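Polysaccharide deacetylase (Streptococcus pyogenes, PDB 6DQ3) is a zinc-dependent deacetylase of the carbohydrate esterase 4 family that removes N-acetyl groups from the cell wall linkage unit of streptococcal rhamnopolysaccharides. Local coordinates at residues M44-V57 and E65-D77. Residues are numbered along the deposited sequence; the frame is centred on the assembly and turned at random.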
ATOM      1  N   MET A  44       6.170   7.377 -14.961  1.00 28.92           N
ATOM      2  CA  MET A  44       6.723   7.885 -13.708  1.00 30.30           C
ATOM      3  C   MET A  44       8.246   7.896 -13.751  1.00 34.50           C
ATOM      4  O   MET A  44       8.881   8.857 -13.301  1.00 28.49           O
ATOM      5  CB  MET A  44       6.233   7.045 -12.532  1.00 30.81           C
ATOM      6  CG  MET A  44       4.755   7.200 -12.227  1.00 30.94           C
ATOM      7  SD  MET A  44       4.254   6.223 -10.801  1.00 33.03           S
ATOM      8  CE  MET A  44       2.800   5.402 -11.455  1.00 34.59           C
ATOM      9  N   LYS A  45       8.851   6.834 -14.290  1.00 33.95           N
ATOM     10  CA  LYS A  45      10.306   6.763 -14.357  1.00 37.57           C
ATOM     11  C   LYS A  45      10.858   7.858 -15.261  1.00 35.85           C
ATOM     12  O   LYS A  45      11.816   8.554 -14.901  1.00 34.56           O
ATOM     13  CB  LYS A  45      10.731   5.380 -14.854  1.00 40.69           C
ATOM     14  CG  LYS A  45      12.179   5.010 -14.539  1.00 47.62           C
ATOM     15  CD  LYS A  45      12.345   4.700 -13.051  1.00 52.50           C
ATOM     16  CE  LYS A  45      13.743   4.187 -12.715  1.00 58.10           C
ATOM     17  NZ  LYS A  45      13.882   3.915 -11.253  1.00 56.99           N
ATOM     18  N   ASP A  46      10.252   8.033 -16.439  1.00 38.85           N
ATOM     19  CA  ASP A  46      10.706   9.059 -17.372  1.00 42.82           C
ATOM     20  C   ASP A  46      10.596  10.452 -16.763  1.00 42.63           C
ATOM     21  O   ASP A  46      11.430  11.326 -17.036  1.00 39.85           O
ATOM     22  CB  ASP A  46       9.893   8.980 -18.666  1.00 47.41           C
ATOM     23  CG  ASP A  46      10.240   7.762 -19.512  1.00 53.38           C
ATOM     24  OD1 ASP A  46      11.223   7.065 -19.189  1.00 53.72           O
ATOM     25  OD2 ASP A  46       9.527   7.508 -20.506  1.00 54.66           O
ATOM     26  N   GLU A  47       9.563  10.685 -15.957  1.00 33.51           N
ATOM     27  CA  GLU A  47       9.375  11.960 -15.278  1.00 33.26           C
ATOM     28  C   GLU A  47      10.273  12.116 -14.060  1.00 31.68           C
ATOM     29  O   GLU A  47      10.174  13.134 -13.365  1.00 36.46           O
ATOM     30  CB  GLU A  47       7.908  12.113 -14.871  1.00 35.30           C
ATOM     31  CG  GLU A  47       6.984  12.424 -16.039  1.00 39.32           C
ATOM     32  CD  GLU A  47       7.109  13.866 -16.498  1.00 42.21           C
ATOM     33  OE1 GLU A  47       7.009  14.763 -15.639  1.00 43.22           O
ATOM     34  OE2 GLU A  47       7.317  14.098 -17.708  1.00 40.60           O
ATOM     35  N   GLY A  48      11.137  11.142 -13.786  1.00 31.57           N
ATOM     36  CA  GLY A  48      12.092  11.263 -12.709  1.00 32.17           C
ATOM     37  C   GLY A  48      11.557  10.982 -11.328  1.00 30.66           C
ATOM     38  O   GLY A  48      12.129  11.476 -10.351  1.00 33.71           O
ATOM     39  N   TYR A  49      10.490  10.196 -11.205  1.00 27.60           N
ATOM     40  CA  TYR A  49       9.923   9.920  -9.895  1.00 31.22           C
ATOM     41  C   TYR A  49      10.847   9.027  -9.074  1.00 34.41           C
ATOM     42  O   TYR A  49      11.459   8.088  -9.591  1.00 32.01           O
ATOM     43  CB  TYR A  49       8.544   9.269 -10.024  1.00 29.44           C
ATOM     44  CG  TYR A  49       7.411  10.271  -9.995  1.00 31.19           C
ATOM     45  CD1 TYR A  49       6.971  10.876 -11.161  1.00 33.01           C
ATOM     46  CD2 TYR A  49       6.798  10.633  -8.797  1.00 32.95           C
ATOM     47  CE1 TYR A  49       5.950  11.802 -11.150  1.00 32.23           C
ATOM     48  CE2 TYR A  49       5.767  11.564  -8.772  1.00 32.77           C
ATOM     49  CZ  TYR A  49       5.349  12.147  -9.953  1.00 36.83           C
ATOM     50  OH  TYR A  49       4.331  13.076  -9.950  1.00 34.33           O
ATOM     51  N   TYR A  50      10.951   9.354  -7.788  1.00 30.45           N
ATOM     52  CA  TYR A  50      11.633   8.558  -6.774  1.00 31.07           C
ATOM     53  C   TYR A  50      10.584   7.728  -6.041  1.00 30.08           C
ATOM     54  O   TYR A  50       9.591   8.272  -5.549  1.00 28.47           O
ATOM     55  CB  TYR A  50      12.376   9.500  -5.816  1.00 35.74           C
ATOM     56  CG  TYR A  50      13.187   8.859  -4.713  1.00 42.90           C
ATOM     57  CD1 TYR A  50      12.569   8.283  -3.610  1.00 43.85           C
ATOM     58  CD2 TYR A  50      14.575   8.871  -4.752  1.00 48.92           C
ATOM     59  CE1 TYR A  50      13.314   7.703  -2.593  1.00 42.75           C
ATOM     60  CE2 TYR A  50      15.326   8.301  -3.739  1.00 48.98           C
ATOM     61  CZ  TYR A  50      14.692   7.718  -2.663  1.00 46.91           C
ATOM     62  OH  TYR A  50      15.447   7.152  -1.659  1.00 44.56           O
ATOM     63  N   PHE A  51      10.796   6.415  -5.986  1.00 28.91           N
ATOM     64  CA  PHE A  51       9.824   5.493  -5.409  1.00 28.19           C
ATOM     65  C   PHE A  51      10.157   5.243  -3.942  1.00 31.20           C
ATOM     66  O   PHE A  51      11.223   4.708  -3.622  1.00 32.70           O
ATOM     67  CB  PHE A  51       9.808   4.183  -6.199  1.00 29.49           C
ATOM     68  CG  PHE A  51       9.425   4.359  -7.641  1.00 26.45           C
ATOM     69  CD1 PHE A  51       8.092   4.444  -8.005  1.00 29.60           C
ATOM     70  CD2 PHE A  51      10.393   4.435  -8.631  1.00 31.03           C
ATOM     71  CE1 PHE A  51       7.729   4.620  -9.323  1.00 27.59           C
ATOM     72  CE2 PHE A  51      10.034   4.602  -9.957  1.00 29.00           C
ATOM     73  CZ  PHE A  51       8.704   4.695 -10.302  1.00 28.27           C
ATOM     74  N   LEU A  52       9.237   5.610  -3.059  1.00 32.75           N
ATOM     75  CA  LEU A  52       9.518   5.635  -1.634  1.00 28.01           C
ATOM     76  C   LEU A  52       9.174   4.320  -0.944  1.00 30.59           C
ATOM     77  O   LEU A  52       8.252   3.605  -1.342  1.00 30.75           O
ATOM     78  CB  LEU A  52       8.726   6.760  -0.966  1.00 31.60           C
ATOM     79  CG  LEU A  52       8.869   8.160  -1.558  1.00 33.86           C
ATOM     80  CD1 LEU A  52       7.691   9.022  -1.120  1.00 31.49           C
ATOM     81  CD2 LEU A  52      10.190   8.770  -1.134  1.00 37.44           C
ATOM     82  N   SER A  53       9.937   4.016   0.119  1.00 29.41           N
ATOM     83  CA  SER A  53       9.587   3.003   1.102  1.00 29.62           C
ATOM     84  C   SER A  53       8.757   3.625   2.219  1.00 32.22           C
ATOM     85  O   SER A  53       8.739   4.852   2.383  1.00 32.73           O
ATOM     86  CB  SER A  53      10.850   2.391   1.696  1.00 32.33           C
ATOM     87  OG  SER A  53      11.466   3.314   2.580  1.00 35.00           O
ATOM     88  N   PRO A  54       8.068   2.806   3.027  1.00 30.39           N
ATOM     89  CA  PRO A  54       7.333   3.374   4.176  1.00 24.44           C
ATOM     90  C   PRO A  54       8.209   4.224   5.088  1.00 27.55           C
ATOM     91  O   PRO A  54       7.793   5.309   5.515  1.00 29.02           O
ATOM     92  CB  PRO A  54       6.794   2.129   4.899  1.00 26.80           C
ATOM     93  CG  PRO A  54       6.717   1.062   3.829  1.00 27.96           C
ATOM     94  CD  PRO A  54       7.885   1.345   2.908  1.00 29.05           C
ATOM     95  N   GLU A  55       9.417   3.750   5.398  1.00 32.27           N
ATOM     96  CA  GLU A  55      10.325   4.500   6.257  1.00 32.38           C
ATOM     97  C   GLU A  55      10.619   5.883   5.686  1.00 34.90           C
ATOM     98  O   GLU A  55      10.731   6.863   6.436  1.00 29.51           O
ATOM     99  CB  GLU A  55      11.618   3.704   6.444  1.00 35.37           C
ATOM    100  CG  GLU A  55      11.512   2.471   7.351  1.00 40.46           C
ATOM    101  CD  GLU A  55      10.896   1.241   6.689  1.00 42.84           C
ATOM    102  OE1 GLU A  55      10.765   1.198   5.447  1.00 36.22           O
ATOM    103  OE2 GLU A  55      10.545   0.297   7.427  1.00 41.34           O
ATOM    104  N   GLU A  56      10.749   5.986   4.362  1.00 29.38           N
ATOM    105  CA  GLU A  56      11.057   7.269   3.743  1.00 30.94           C
ATOM    106  C   GLU A  56       9.854   8.201   3.782  1.00 29.98           C
ATOM    107  O   GLU A  56      10.007   9.413   3.983  1.00 34.16           O
ATOM    108  CB  GLU A  56      11.534   7.040   2.312  1.00 28.36           C
ATOM    109  CG  GLU A  56      12.921   6.412   2.237  1.00 31.28           C
ATOM    110  CD  GLU A  56      13.326   6.041   0.819  1.00 33.13           C
ATOM    111  OE1 GLU A  56      12.466   5.544   0.063  1.00 33.55           O
ATOM    112  OE2 GLU A  56      14.504   6.244   0.467  1.00 34.68           O
ATOM    113  N   VAL A  57       8.651   7.658   3.605  1.00 31.63           N
ATOM    114  CA  VAL A  57       7.446   8.476   3.726  1.00 26.73           C
ATOM    115  C   VAL A  57       7.364   9.085   5.120  1.00 29.40           C
ATOM    116  O   VAL A  57       7.092  10.283   5.282  1.00 29.51           O
ATOM    117  CB  VAL A  57       6.196   7.641   3.401  1.00 29.17           C
ATOM    118  CG1 VAL A  57       4.942   8.428   3.722  1.00 27.37           C
ATOM    119  CG2 VAL A  57       6.216   7.202   1.941  1.00 25.98           C
ATOM    120  N   GLU A  65      10.539  17.257   4.401  1.00 33.55           N
ATOM    121  CA  GLU A  65      11.516  17.376   3.328  1.00 31.95           C
ATOM    122  C   GLU A  65      11.433  16.136   2.448  1.00 34.36           C
ATOM    123  O   GLU A  65      11.301  15.017   2.949  1.00 29.16           O
ATOM    124  CB  GLU A  65      12.936  17.566   3.878  1.00 34.78           C
ATOM    125  CG  GLU A  65      13.387  16.528   4.895  1.00 40.16           C
ATOM    126  CD  GLU A  65      14.670  16.923   5.609  1.00 43.75           C
ATOM    127  OE1 GLU A  65      15.180  18.039   5.364  1.00 45.08           O
ATOM    128  OE2 GLU A  65      15.171  16.118   6.424  1.00 42.69           O
ATOM    129  N   LEU A  66      11.489  16.345   1.146  1.00 32.57           N
ATOM    130  CA  LEU A  66      11.400  15.210   0.236  1.00 36.38           C
ATOM    131  C   LEU A  66      12.786  14.808  -0.260  1.00 37.90           C
ATOM    132  O   LEU A  66      13.664  15.658  -0.435  1.00 34.72           O
ATOM    133  CB  LEU A  66      10.510  15.536  -0.967  1.00 32.33           C
ATOM    134  CG  LEU A  66       9.070  15.929  -0.653  1.00 30.38           C
ATOM    135  CD1 LEU A  66       8.299  16.254  -1.936  1.00 30.36           C
ATOM    136  CD2 LEU A  66       8.331  14.848   0.121  1.00 30.32           C
ATOM    137  N   PRO A  67      13.032  13.511  -0.481  1.00 38.04           N
ATOM    138  CA  PRO A  67      14.345  13.094  -0.994  1.00 37.17           C
ATOM    139  C   PRO A  67      14.565  13.411  -2.465  1.00 37.34           C
ATOM    140  O   PRO A  67      15.690  13.241  -2.956  1.00 38.43           O
ATOM    141  CB  PRO A  67      14.350  11.577  -0.747  1.00 40.29           C
ATOM    142  CG  PRO A  67      12.909  11.184  -0.802  1.00 39.79           C
ATOM    143  CD  PRO A  67      12.145  12.360  -0.212  1.00 37.36           C
ATOM    144  N   ALA A  68      13.539  13.872  -3.174  1.00 36.17           N
ATOM    145  CA  ALA A  68      13.655  14.238  -4.578  1.00 37.82           C
ATOM    146  C   ALA A  68      12.542  15.227  -4.892  1.00 39.68           C
ATOM    147  O   ALA A  68      11.625  15.429  -4.091  1.00 38.91           O
ATOM    148  CB  ALA A  68      13.572  13.009  -5.488  1.00 41.25           C
ATOM    149  N   LYS A  69      12.627  15.845  -6.070  1.00 37.49           N
ATOM    150  CA  LYS A  69      11.568  16.760  -6.482  1.00 39.21           C
ATOM    151  C   LYS A  69      10.258  16.013  -6.700  1.00 36.82           C
ATOM    152  O   LYS A  69       9.191  16.492  -6.298  1.00 41.04           O
ATOM    153  CB  LYS A  69      11.978  17.519  -7.744  1.00 44.49           C
ATOM    154  CG  LYS A  69      13.022  18.603  -7.504  1.00 55.92           C
ATOM    155  CD  LYS A  69      13.432  19.273  -8.807  1.00 65.72           C
ATOM    156  CE  LYS A  69      14.608  20.224  -8.609  1.00 68.95           C
ATOM    157  NZ  LYS A  69      15.071  20.800  -9.904  1.00 73.45           N
ATOM    158  N   LYS A  70      10.313  14.833  -7.316  1.00 31.55           N
ATOM    159  CA  LYS A  70       9.123  14.027  -7.564  1.00 30.60           C
ATOM    160  C   LYS A  70       9.242  12.709  -6.813  1.00 31.51           C
ATOM    161  O   LYS A  70      10.210  11.964  -7.002  1.00 30.83           O
ATOM    162  CB  LYS A  70       8.928  13.792  -9.060  1.00 34.67           C
ATOM    163  CG  LYS A  70       8.973  15.079  -9.858  1.00 38.45           C
ATOM    164  CD  LYS A  70       8.410  14.892 -11.246  1.00 46.94           C
ATOM    165  CE  LYS A  70       8.735  16.085 -12.120  1.00 51.70           C
ATOM    166  NZ  LYS A  70       8.855  15.669 -13.542  1.00 53.22           N
ATOM    167  N   VAL A  71       8.263  12.431  -5.952  1.00 32.38           N
ATOM    168  CA  VAL A  71       8.259  11.229  -5.132  1.00 30.40           C
ATOM    169  C   VAL A  71       6.870  10.610  -5.185  1.00 29.73           C
ATOM    170  O   VAL A  71       5.866  11.282  -5.426  1.00 28.38           O
ATOM    171  CB  VAL A  71       8.652  11.502  -3.660  1.00 30.82           C
ATOM    172  CG1 VAL A  71       9.985  12.221  -3.580  1.00 33.99           C
ATOM    173  CG2 VAL A  71       7.552  12.288  -2.956  1.00 32.29           C
ATOM    174  N   VAL A  72       6.823   9.305  -4.931  1.00 29.09           N
ATOM    175  CA  VAL A  72       5.564   8.574  -4.914  1.00 27.32           C
ATOM    176  C   VAL A  72       5.723   7.365  -4.008  1.00 24.77           C
ATOM    177  O   VAL A  72       6.800   6.770  -3.917  1.00 30.18           O
ATOM    178  CB  VAL A  72       5.132   8.146  -6.337  1.00 28.23           C
ATOM    179  CG1 VAL A  72       6.194   7.256  -6.970  1.00 28.16           C
ATOM    180  CG2 VAL A  72       3.789   7.445  -6.276  1.00 28.43           C
ATOM    181  N   TRP A  73       4.636   7.007  -3.327  1.00 24.23           N
ATOM    182  CA  TRP A  73       4.561   5.791  -2.527  1.00 26.83           C
ATOM    183  C   TRP A  73       3.557   4.867  -3.205  1.00 24.52           C
ATOM    184  O   TRP A  73       2.351   5.133  -3.188  1.00 25.12           O
ATOM    185  CB  TRP A  73       4.151   6.101  -1.090  1.00 29.35           C
ATOM    186  CG  TRP A  73       4.206   4.915  -0.175  1.00 26.16           C
ATOM    187  CD1 TRP A  73       4.825   3.714  -0.410  1.00 27.94           C
ATOM    188  CD2 TRP A  73       3.605   4.808   1.118  1.00 28.18           C
ATOM    189  NE1 TRP A  73       4.652   2.877   0.666  1.00 28.80           N
ATOM    190  CE2 TRP A  73       3.906   3.524   1.616  1.00 23.63           C
ATOM    191  CE3 TRP A  73       2.843   5.676   1.909  1.00 25.81           C
ATOM    192  CZ2 TRP A  73       3.471   3.089   2.866  1.00 25.78           C
ATOM    193  CZ3 TRP A  73       2.415   5.241   3.146  1.00 26.79           C
ATOM    194  CH2 TRP A  73       2.731   3.961   3.611  1.00 25.16           C
ATOM    195  N   LEU A  74       4.058   3.794  -3.813  1.00 28.01           N
ATOM    196  CA  LEU A  74       3.214   2.805  -4.469  1.00 23.59           C
ATOM    197  C   LEU A  74       2.754   1.790  -3.431  1.00 23.63           C
ATOM    198  O   LEU A  74       3.587   1.103  -2.826  1.00 27.44           O
ATOM    199  CB  LEU A  74       3.969   2.091  -5.590  1.00 30.74           C
ATOM    200  CG  LEU A  74       4.649   2.900  -6.691  1.00 27.88           C
ATOM    201  CD1 LEU A  74       5.306   1.939  -7.685  1.00 26.93           C
ATOM    202  CD2 LEU A  74       3.663   3.810  -7.369  1.00 30.73           C
ATOM    203  N   THR A  75       1.438   1.689  -3.229  1.00 25.65           N
ATOM    204  CA  THR A  75       0.880   0.757  -2.258  1.00 27.24           C
ATOM    205  C   THR A  75      -0.125  -0.182  -2.910  1.00 29.07           C
ATOM    206  O   THR A  75      -0.888   0.216  -3.797  1.00 26.93           O
ATOM    207  CB  THR A  75       0.198   1.486  -1.080  1.00 27.74           C
ATOM    208  OG1 THR A  75      -1.017   2.117  -1.508  1.00 28.14           O
ATOM    209  CG2 THR A  75       1.131   2.536  -0.483  1.00 26.70           C
ATOM    210  N   PHE A  76      -0.121  -1.430  -2.443  1.00 30.47           N
ATOM    211  CA  PHE A  76      -1.016  -2.485  -2.905  1.00 31.85           C
ATOM    212  C   PHE A  76      -1.645  -3.132  -1.681  1.00 29.73           C
ATOM    213  O   PHE A  76      -0.926  -3.565  -0.776  1.00 34.39           O
ATOM    214  CB  PHE A  76      -0.264  -3.565  -3.702  1.00 31.48           C
ATOM    215  CG  PHE A  76       0.242  -3.112  -5.045  1.00 31.27           C
ATOM    216  CD1 PHE A  76       1.270  -2.195  -5.144  1.00 34.80           C
ATOM    217  CD2 PHE A  76      -0.297  -3.636  -6.210  1.00 38.31           C
ATOM    218  CE1 PHE A  76       1.738  -1.791  -6.380  1.00 37.62           C
ATOM    219  CE2 PHE A  76       0.167  -3.235  -7.446  1.00 36.43           C
ATOM    220  CZ  PHE A  76       1.182  -2.312  -7.530  1.00 31.23           C
ATOM    221  N   ASP A  77      -2.968  -3.246  -1.661  1.00 29.66           N
ATOM    222  CA  ASP A  77      -3.643  -3.883  -0.541  1.00 25.80           C
ATOM    223  C   ASP A  77      -3.981  -5.343  -0.842  1.00 27.93           C
ATOM    224  O   ASP A  77      -4.072  -5.761  -2.002  1.00 30.06           O
ATOM    225  CB  ASP A  77      -4.932  -3.134  -0.171  1.00 31.02           C
ATOM    226  CG  ASP A  77      -4.692  -1.679   0.178  1.00 30.54           C
ATOM    227  OD1 ASP A  77      -3.561  -1.330   0.567  1.00 31.64           O
ATOM    228  OD2 ASP A  77      -5.646  -0.881   0.072  1.00 34.03           O
TER
HETATM  229  O   HOH W   1      12.630  13.792  -8.976  1.00 37.78           O
HETATM  230  O   HOH W   2       6.859   3.177  -3.677  1.00 23.89           O
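K70 turns CG away from its own carbonyl carbon (chi1 -51°) and runs extended from there, which carries its chain across the Y49 ring to E47, just past the end of helix 34-46. K70 CB sits over the centre of that ring, a CH-pi contact 3.7 Å from CB to the Y49 centroid. The ammonium is gripped twice: K70 NZ lies 2.9 Å from E47 O, on a lone pair in the carbonyl plane, and forms a salt bridge with E47 OE1, meeting it from above the carboxylate plane. G48, with positive phi, closes the helix in a Schellman motif, and a water joins G48 O to K70 N. Beyond G48 the two segments run parallel: Y50 N donates to K70 O (2.8 Å), V72 N to Y50 O, and L52 N to V72 O (2.8 Å). A second water links L52 O to L74 N where the direct pairing ends.

On one face of the sheet Y50, its CG anti to the backbone N (chi1 -178°), lays its ring across P67, whose CG stands over the ring 3.9 Å from Y50 CE1; L52 CD2 touches the same proline carbon, and L52 CD1 meets V71 CB. On the face that carries F51 and V72, F51 CD1 presses on V72 CG1 at 3.5 Å and also touches L74 CD1, while helix 221-228 covers V72 and Y49. The W73 indole takes V57 CG2 on one face, 3.6 Å from W73 CD2, and T75 CG2 on the other; its NE1 hydrogen-bonds to T99 OG1. S53 and E56 form a capping box that starts helix 54-63. Strand 50-51, this helix and strand 71-77 make a beta-alpha-beta crossover, the repeating unit of the deformed beta/alpha barrel of family 4 carbohydrate esterases.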